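Local coordinates for Fe(2+) transporter FeoB (Legionella pneumophila, PDB 3IBY), which probably transports ferrous iron across the bacterial inner membrane in a GTP-driven uptake system, this piece being its cytosolic GTPase-containing domain, at residues R126-L139 / Q244-K256. Sequence-based numbering, arbitrary orientation.
Sequences RGISIDTEKLESLL and QKIHEIVTLVQKK
The carbonyl oxygen of V253 takes the amide of D131 in a nearly straight bond, N to O 3.0 Å with 170° at the hydrogen. The CA-H of I130 also points at this oxygen, a weaker CA-H...O contact. Two residues along each strand, K255 N donates to S129 O at 3.2 Å, whereas the return bond from S129 N to K255 O is weak. S129 with K255 is therefore the hydrogen-bonded pair, and I130 with Q254 the non-hydrogen-bonded pair, of a two-stranded antiparallel ribbon. The ribbon ties 126-139, in the G-type GTPase region, to the end of the long helix 234-253, part of the mostly helical C-terminal portion of this cytosolic piece. Beyond the ribbon, helices 132-139 and 244-253 run nearly antiparallel, at 152°, their axes 9.5 Å apart. V253 sits at the junction: its CG1 meets CG2 of I130, and its CG2 presses on the backbone of the first turn of helix 132-139, nearest at L135 N (3.2 Å), with K134 CB and L135 CB beside it. D131 caps that turn, its OD2 accepting K134 N from above the carboxylate plane. Farther along, L138 CD1 touches both L252 CD1, at 3.7 Å, and I249 CG1, at 3.8 Å; L138 and I249 lie flank to flank, running in opposing senses. L135 lies roughly perpendicular to I249, its CD1 meeting I249 CG2. On the face opposite S129 and K255, Q254 extends with CG anti to its backbone N (chi1 171°), placing NE2 3.4 Å from I128 CG2 and alongside I130 CG1. L96 of helix 96-106 also touches Q254.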
ATOM      1  N   ARG A 126      -2.497  23.944   7.209  1.00 11.34           N
ATOM      2  CA  ARG A 126      -1.483  24.316   6.190  1.00 11.52           C
ATOM      3  C   ARG A 126      -2.078  24.803   4.859  1.00 11.36           C
ATOM      4  O   ARG A 126      -1.353  25.018   3.886  1.00 10.64           O
ATOM      5  CB  ARG A 126      -0.526  23.146   5.958  1.00 11.58           C
ATOM      6  CG  ARG A 126       0.210  22.759   7.224  1.00 10.76           C
ATOM      7  CD  ARG A 126       1.050  21.600   6.927  1.00 10.11           C
ATOM      8  NE  ARG A 126       1.750  21.105   8.090  1.00  9.27           N
ATOM      9  CZ  ARG A 126       2.640  20.120   8.048  1.00  9.51           C
ATOM     10  NH1 ARG A 126       2.933  19.518   6.894  1.00 11.75           N
ATOM     11  NH2 ARG A 126       3.228  19.716   9.166  1.00  7.74           N
ATOM     12  N   GLY A 127      -3.395  25.008   4.851  1.00 11.98           N
ATOM     13  CA  GLY A 127      -4.129  25.421   3.665  1.00 12.19           C
ATOM     14  C   GLY A 127      -4.107  24.384   2.563  1.00 12.29           C
ATOM     15  O   GLY A 127      -4.075  24.751   1.398  1.00 13.28           O
ATOM     16  N   ILE A 128      -4.097  23.102   2.923  1.00 12.37           N
ATOM     17  CA  ILE A 128      -4.169  22.012   1.944  1.00 12.85           C
ATOM     18  C   ILE A 128      -5.613  21.518   1.869  1.00 13.06           C
ATOM     19  O   ILE A 128      -6.227  21.142   2.877  1.00 12.33           O
ATOM     20  CB  ILE A 128      -3.230  20.803   2.271  1.00 12.78           C
ATOM     21  CG1 ILE A 128      -1.756  21.248   2.399  1.00 13.84           C
ATOM     22  CG2 ILE A 128      -3.328  19.766   1.175  1.00 11.68           C
ATOM     23  CD1 ILE A 128      -0.778  20.228   3.095  1.00 12.44           C
ATOM     24  N   SER A 129      -6.140  21.536   0.660  1.00 13.42           N
ATOM     25  CA  SER A 129      -7.512  21.142   0.418  1.00 14.22           C
ATOM     26  C   SER A 129      -7.486  19.927  -0.463  1.00 14.87           C
ATOM     27  O   SER A 129      -6.822  19.939  -1.507  1.00 15.94           O
ATOM     28  CB  SER A 129      -8.271  22.268  -0.294  1.00 13.91           C
ATOM     29  OG  SER A 129      -9.396  22.611   0.483  1.00 13.80           O
ATOM     30  N   ILE A 130      -8.180  18.874  -0.052  1.00 15.03           N
ATOM     31  CA  ILE A 130      -8.226  17.646  -0.828  1.00 15.13           C
ATOM     32  C   ILE A 130      -9.692  17.347  -1.124  1.00 15.22           C
ATOM     33  O   ILE A 130     -10.532  17.333  -0.216  1.00 15.09           O
ATOM     34  CB  ILE A 130      -7.542  16.460  -0.094  1.00 15.55           C
ATOM     35  CG1 ILE A 130      -6.030  16.698   0.008  1.00 16.37           C
ATOM     36  CG2 ILE A 130      -7.755  15.158  -0.831  1.00 15.88           C
ATOM     37  CD1 ILE A 130      -5.370  15.905   1.092  1.00 15.16           C
ATOM     38  N   ASP A 131      -9.979  17.184  -2.416  1.00 14.40           N
ATOM     39  CA  ASP A 131     -11.234  16.690  -2.894  1.00 13.93           C
ATOM     40  C   ASP A 131     -11.257  15.187  -2.651  1.00 14.37           C
ATOM     41  O   ASP A 131     -10.655  14.426  -3.389  1.00 15.07           O
ATOM     42  CB  ASP A 131     -11.344  16.978  -4.392  1.00 13.78           C
ATOM     43  CG  ASP A 131     -12.730  16.817  -4.905  1.00 13.13           C
ATOM     44  OD1 ASP A 131     -13.088  17.572  -5.817  1.00 14.62           O
ATOM     45  OD2 ASP A 131     -13.463  15.943  -4.404  1.00 13.76           O
ATOM     46  N   THR A 132     -11.973  14.759  -1.623  1.00 14.67           N
ATOM     47  CA  THR A 132     -12.041  13.357  -1.230  1.00 15.03           C
ATOM     48  C   THR A 132     -12.827  12.475  -2.196  1.00 15.79           C
ATOM     49  O   THR A 132     -12.466  11.313  -2.444  1.00 16.34           O
ATOM     50  CB  THR A 132     -12.653  13.278   0.173  1.00 15.02           C
ATOM     51  OG1 THR A 132     -11.587  13.467   1.116  1.00 15.63           O
ATOM     52  CG2 THR A 132     -13.433  11.930   0.424  1.00 14.28           C
ATOM     53  N   GLU A 133     -13.919  13.036  -2.707  1.00 16.31           N
ATOM     54  CA  GLU A 133     -14.789  12.350  -3.645  1.00 16.57           C
ATOM     55  C   GLU A 133     -14.040  12.127  -4.945  1.00 15.96           C
ATOM     56  O   GLU A 133     -14.234  11.094  -5.581  1.00 16.53           O
ATOM     57  CB  GLU A 133     -16.095  13.132  -3.882  1.00 16.62           C
ATOM     58  CG  GLU A 133     -16.780  13.623  -2.550  1.00 18.95           C
ATOM     59  CD  GLU A 133     -18.316  13.726  -2.602  1.00 20.55           C
ATOM     60  OE1 GLU A 133     -18.957  13.123  -1.698  1.00 20.48           O
ATOM     61  OE2 GLU A 133     -18.870  14.396  -3.531  1.00 20.83           O
ATOM     62  N   LYS A 134     -13.161  13.061  -5.319  1.00 14.83           N
ATOM     63  CA  LYS A 134     -12.422  12.930  -6.579  1.00 14.07           C
ATOM     64  C   LYS A 134     -11.278  11.930  -6.431  1.00 12.83           C
ATOM     65  O   LYS A 134     -11.061  11.109  -7.301  1.00 12.63           O
ATOM     66  CB  LYS A 134     -11.947  14.299  -7.086  1.00 14.05           C
ATOM     67  CG  LYS A 134     -11.346  14.333  -8.503  1.00 13.79           C
ATOM     68  CD  LYS A 134     -12.354  14.275  -9.666  1.00 12.88           C
ATOM     69  CE  LYS A 134     -11.647  13.892 -11.005  1.00 11.23           C
ATOM     70  NZ  LYS A 134     -12.486  13.907 -12.256  1.00  6.90           N
ATOM     71  N   LEU A 135     -10.564  11.993  -5.321  1.00 12.54           N
ATOM     72  CA  LEU A 135      -9.486  11.038  -5.015  1.00 11.95           C
ATOM     73  C   LEU A 135     -10.011   9.608  -5.032  1.00 11.96           C
ATOM     74  O   LEU A 135      -9.462   8.732  -5.690  1.00 11.42           O
ATOM     75  CB  LEU A 135      -8.891  11.364  -3.661  1.00 11.57           C
ATOM     76  CG  LEU A 135      -7.733  10.480  -3.195  1.00 11.41           C
ATOM     77  CD1 LEU A 135      -6.624  10.455  -4.246  1.00 10.57           C
ATOM     78  CD2 LEU A 135      -7.214  10.952  -1.839  1.00  7.65           C
ATOM     79  N   GLU A 136     -11.124   9.406  -4.348  1.00 12.48           N
ATOM     80  CA  GLU A 136     -11.813   8.125  -4.350  1.00 13.01           C
ATOM     81  C   GLU A 136     -12.242   7.711  -5.762  1.00 12.92           C
ATOM     82  O   GLU A 136     -12.099   6.549  -6.154  1.00 13.99           O
ATOM     83  CB  GLU A 136     -13.014   8.158  -3.369  1.00 13.11           C
ATOM     84  CG  GLU A 136     -13.897   6.895  -3.393  1.00 13.88           C
ATOM     85  CD  GLU A 136     -14.894   6.777  -2.207  1.00 14.90           C
ATOM     86  OE1 GLU A 136     -14.563   7.041  -1.026  1.00 10.89           O
ATOM     87  OE2 GLU A 136     -16.046   6.385  -2.486  1.00 17.50           O
ATOM     88  N   SER A 137     -12.764   8.644  -6.539  1.00 13.06           N
ATOM     89  CA  SER A 137     -13.208   8.312  -7.895  1.00 12.79           C
ATOM     90  C   SER A 137     -12.006   7.848  -8.721  1.00 12.94           C
ATOM     91  O   SER A 137     -12.080   6.850  -9.418  1.00 13.08           O
ATOM     92  CB  SER A 137     -13.883   9.509  -8.556  1.00 12.64           C
ATOM     93  OG  SER A 137     -14.392   9.150  -9.841  1.00 12.89           O
ATOM     94  N   LEU A 138     -10.894   8.571  -8.628  1.00 13.28           N
ATOM     95  CA  LEU A 138      -9.666   8.219  -9.344  1.00 12.93           C
ATOM     96  C   LEU A 138      -9.065   6.907  -8.851  1.00 13.27           C
ATOM     97  O   LEU A 138      -8.789   6.037  -9.663  1.00 13.58           O
ATOM     98  CB  LEU A 138      -8.612   9.323  -9.217  1.00 12.32           C
ATOM     99  CG  LEU A 138      -8.894  10.597  -9.983  1.00 11.86           C
ATOM    100  CD1 LEU A 138      -7.877  11.719  -9.639  1.00 10.50           C
ATOM    101  CD2 LEU A 138      -8.891  10.264 -11.484  1.00 10.65           C
ATOM    102  N   LEU A 139      -8.858   6.766  -7.539  1.00 13.63           N
ATOM    103  CA  LEU A 139      -8.164   5.582  -6.981  1.00 13.65           C
ATOM    104  C   LEU A 139      -9.004   4.286  -6.992  1.00 14.24           C
ATOM    105  O   LEU A 139      -8.452   3.175  -6.806  1.00 14.85           O
ATOM    106  CB  LEU A 139      -7.709   5.825  -5.527  1.00 13.33           C
ATOM    107  CG  LEU A 139      -6.640   6.873  -5.199  1.00 13.12           C
ATOM    108  CD1 LEU A 139      -6.246   6.797  -3.727  1.00  9.28           C
ATOM    109  CD2 LEU A 139      -5.429   6.748  -6.107  1.00 12.04           C
ATOM    110  N   GLN A 244       4.273   9.738 -12.546  1.00  8.70           N
ATOM    111  CA  GLN A 244       3.499  10.665 -13.416  1.00  9.06           C
ATOM    112  C   GLN A 244       1.997  10.537 -13.147  1.00  8.04           C
ATOM    113  O   GLN A 244       1.294  11.539 -13.052  1.00  6.26           O
ATOM    114  CB  GLN A 244       3.807  10.434 -14.878  1.00  9.52           C
ATOM    115  CG  GLN A 244       5.046  11.146 -15.373  1.00 13.99           C
ATOM    116  CD  GLN A 244       5.284  10.849 -16.852  1.00 20.43           C
ATOM    117  OE1 GLN A 244       5.560   9.691 -17.222  1.00 25.45           O
ATOM    118  NE2 GLN A 244       5.158  11.882 -17.713  1.00 22.82           N
ATOM    119  N   LYS A 245       1.545   9.294 -12.965  1.00  7.31           N
ATOM    120  CA  LYS A 245       0.153   9.015 -12.735  1.00  7.32           C
ATOM    121  C   LYS A 245      -0.221   9.580 -11.378  1.00  7.46           C
ATOM    122  O   LYS A 245      -1.352  10.027 -11.153  1.00  6.86           O
ATOM    123  CB  LYS A 245      -0.097   7.493 -12.750  1.00  7.42           C
ATOM    124  CG  LYS A 245      -1.607   7.043 -12.677  1.00  8.10           C
ATOM    125  CD  LYS A 245      -2.478   7.665 -13.832  1.00  9.51           C
ATOM    126  CE  LYS A 245      -3.986   7.274 -13.828  1.00  8.56           C
ATOM    127  NZ  LYS A 245      -4.680   7.768 -15.063  1.00  8.18           N
ATOM    128  N   ILE A 246       0.727   9.520 -10.452  1.00  6.96           N
ATOM    129  CA  ILE A 246       0.417   9.920  -9.107  1.00  7.01           C
ATOM    130  C   ILE A 246       0.404  11.434  -9.081  1.00  6.95           C
ATOM    131  O   ILE A 246      -0.490  12.005  -8.470  1.00  6.40           O
ATOM    132  CB  ILE A 246       1.429   9.371  -8.106  1.00  6.64           C
ATOM    133  CG1 ILE A 246       1.151   7.905  -7.894  1.00  6.99           C
ATOM    134  CG2 ILE A 246       1.359  10.101  -6.797  1.00  4.84           C
ATOM    135  CD1 ILE A 246       2.314   7.234  -7.252  1.00  6.36           C
ATOM    136  N   HIS A 247       1.407  12.064  -9.717  1.00  7.26           N
ATOM    137  CA  HIS A 247       1.475  13.534  -9.836  1.00  8.09           C
ATOM    138  C   HIS A 247       0.199  14.013 -10.511  1.00  7.99           C
ATOM    139  O   HIS A 247      -0.418  14.944 -10.080  1.00  8.00           O
ATOM    140  CB  HIS A 247       2.701  13.992 -10.638  1.00  7.96           C
ATOM    141  CG  HIS A 247       2.856  15.484 -10.738  1.00  9.21           C
ATOM    142  ND1 HIS A 247       3.522  16.235  -9.790  1.00 11.07           N
ATOM    143  CD2 HIS A 247       2.462  16.361 -11.698  1.00 10.46           C
ATOM    144  CE1 HIS A 247       3.515  17.508 -10.150  1.00 11.04           C
ATOM    145  NE2 HIS A 247       2.884  17.612 -11.307  1.00 11.21           N
ATOM    146  N   GLU A 248      -0.226  13.317 -11.531  1.00  8.65           N
ATOM    147  CA  GLU A 248      -1.440  13.712 -12.199  1.00 10.26           C
ATOM    148  C   GLU A 248      -2.663  13.596 -11.267  1.00 10.23           C
ATOM    149  O   GLU A 248      -3.495  14.480 -11.265  1.00 10.62           O
ATOM    150  CB  GLU A 248      -1.582  12.986 -13.567  1.00 10.31           C
ATOM    151  CG  GLU A 248      -2.947  12.463 -13.932  1.00 11.51           C
ATOM    152  CD  GLU A 248      -2.906  11.568 -15.180  1.00 15.03           C
ATOM    153  OE1 GLU A 248      -3.950  10.940 -15.464  1.00 16.19           O
ATOM    154  OE2 GLU A 248      -1.836  11.472 -15.857  1.00 16.96           O
ATOM    155  N   ILE A 249      -2.754  12.565 -10.446  1.00 10.32           N
ATOM    156  CA  ILE A 249      -3.893  12.457  -9.515  1.00 10.98           C
ATOM    157  C   ILE A 249      -3.872  13.558  -8.472  1.00 11.35           C
ATOM    158  O   ILE A 249      -4.929  14.055  -8.063  1.00 11.54           O
ATOM    159  CB  ILE A 249      -3.926  11.086  -8.775  1.00 11.39           C
ATOM    160  CG1 ILE A 249      -4.480  10.012  -9.703  1.00 11.76           C
ATOM    161  CG2 ILE A 249      -4.764  11.147  -7.469  1.00 10.74           C
ATOM    162  CD1 ILE A 249      -3.878   8.648  -9.444  1.00 13.69           C
ATOM    163  N   VAL A 250      -2.672  13.937  -8.033  1.00 11.84           N
ATOM    164  CA  VAL A 250      -2.528  14.947  -6.987  1.00 12.09           C
ATOM    165  C   VAL A 250      -2.995  16.295  -7.532  1.00 11.94           C
ATOM    166  O   VAL A 250      -3.828  16.967  -6.921  1.00 12.21           O
ATOM    167  CB  VAL A 250      -1.082  14.994  -6.425  1.00 12.53           C
ATOM    168  CG1 VAL A 250      -0.907  16.165  -5.512  1.00 12.46           C
ATOM    169  CG2 VAL A 250      -0.747  13.707  -5.636  1.00 12.86           C
ATOM    170  N   THR A 251      -2.519  16.646  -8.722  1.00 12.00           N
ATOM    171  CA  THR A 251      -2.927  17.892  -9.405  1.00 11.77           C
ATOM    172  C   THR A 251      -4.474  18.023  -9.647  1.00 11.35           C
ATOM    173  O   THR A 251      -4.998  19.111  -9.715  1.00 11.64           O
ATOM    174  CB  THR A 251      -2.118  18.065 -10.730  1.00 11.71           C
ATOM    175  OG1 THR A 251      -2.091  16.823 -11.424  1.00 13.02           O
ATOM    176  CG2 THR A 251      -0.656  18.446 -10.467  1.00 11.25           C
ATOM    177  N   LEU A 252      -5.194  16.915  -9.748  1.00 11.40           N
ATOM    178  CA  LEU A 252      -6.664  16.912  -9.854  1.00 11.33           C
ATOM    179  C   LEU A 252      -7.403  17.053  -8.504  1.00 12.08           C
ATOM    180  O   LEU A 252      -8.565  17.448  -8.447  1.00 12.02           O
ATOM    181  CB  LEU A 252      -7.122  15.604 -10.520  1.00 10.94           C
ATOM    182  CG  LEU A 252      -6.743  15.387 -11.991  1.00  9.77           C
ATOM    183  CD1 LEU A 252      -6.909  13.944 -12.408  1.00  7.67           C
ATOM    184  CD2 LEU A 252      -7.579  16.287 -12.855  1.00  8.79           C
ATOM    185  N   VAL A 253      -6.731  16.720  -7.417  1.00 12.87           N
ATOM    186  CA  VAL A 253      -7.411  16.540  -6.150  1.00 13.50           C
ATOM    187  C   VAL A 253      -6.945  17.542  -5.088  1.00 13.59           C
ATOM    188  O   VAL A 253      -7.676  17.852  -4.143  1.00 13.83           O
ATOM    189  CB  VAL A 253      -7.225  15.072  -5.657  1.00 13.66           C
ATOM    190  CG1 VAL A 253      -7.059  15.016  -4.133  1.00 14.12           C
ATOM    191  CG2 VAL A 253      -8.382  14.196  -6.139  1.00 12.75           C
ATOM    192  N   GLN A 254      -5.750  18.076  -5.250  1.00 13.40           N
ATOM    193  CA  GLN A 254      -5.155  18.856  -4.195  1.00 13.32           C
ATOM    194  C   GLN A 254      -4.815  20.227  -4.713  1.00 13.85           C
ATOM    195  O   GLN A 254      -4.137  20.334  -5.731  1.00 13.98           O
ATOM    196  CB  GLN A 254      -3.895  18.159  -3.749  1.00 12.82           C
ATOM    197  CG  GLN A 254      -3.020  18.922  -2.811  1.00 11.96           C
ATOM    198  CD  GLN A 254      -2.153  17.951  -2.033  1.00 11.67           C
ATOM    199  OE1 GLN A 254      -0.972  17.787  -2.304  1.00  7.56           O
ATOM    200  NE2 GLN A 254      -2.768  17.249  -1.103  1.00 13.14           N
ATOM    201  N   LYS A 255      -5.269  21.267  -4.021  1.00 14.19           N
ATOM    202  CA  LYS A 255      -4.762  22.602  -4.280  1.00 14.81           C
ATOM    203  C   LYS A 255      -3.989  23.159  -3.077  1.00 15.17           C
ATOM    204  O   LYS A 255      -4.356  22.945  -1.907  1.00 14.61           O
ATOM    205  CB  LYS A 255      -5.856  23.573  -4.751  1.00 15.01           C
ATOM    206  CG  LYS A 255      -7.293  23.129  -4.499  1.00 15.68           C
ATOM    207  CD  LYS A 255      -8.293  24.190  -5.014  1.00 16.82           C
ATOM    208  CE  LYS A 255      -9.164  24.726  -3.893  1.00 16.81           C
ATOM    209  NZ  LYS A 255     -10.046  23.642  -3.443  1.00 16.35           N
ATOM    210  N   LYS A 256      -2.902  23.862  -3.423  1.00 15.91           N
ATOM    211  CA  LYS A 256      -2.002  24.557  -2.492  1.00 16.06           C
ATOM    212  C   LYS A 256      -1.362  23.584  -1.497  1.00 15.89           C
ATOM    213  O   LYS A 256      -1.108  22.417  -1.826  1.00 15.28           O
ATOM    214  CB  LYS A 256      -2.724  25.708  -1.781  1.00 16.17           C
ATOM    215  CG  LYS A 256      -3.466  26.674  -2.733  1.00 17.16           C
ATOM    216  CD  LYS A 256      -2.800  28.063  -2.844  1.00 17.95           C
ATOM    217  CE  LYS A 256      -1.685  28.098  -3.891  1.00 17.83           C
ATOM    218  NZ  LYS A 256      -1.357  29.514  -4.243  1.00 16.98           N
ATOM    219  OXT LYS A 256      -1.073  23.955  -0.356  1.00 16.16           O
TER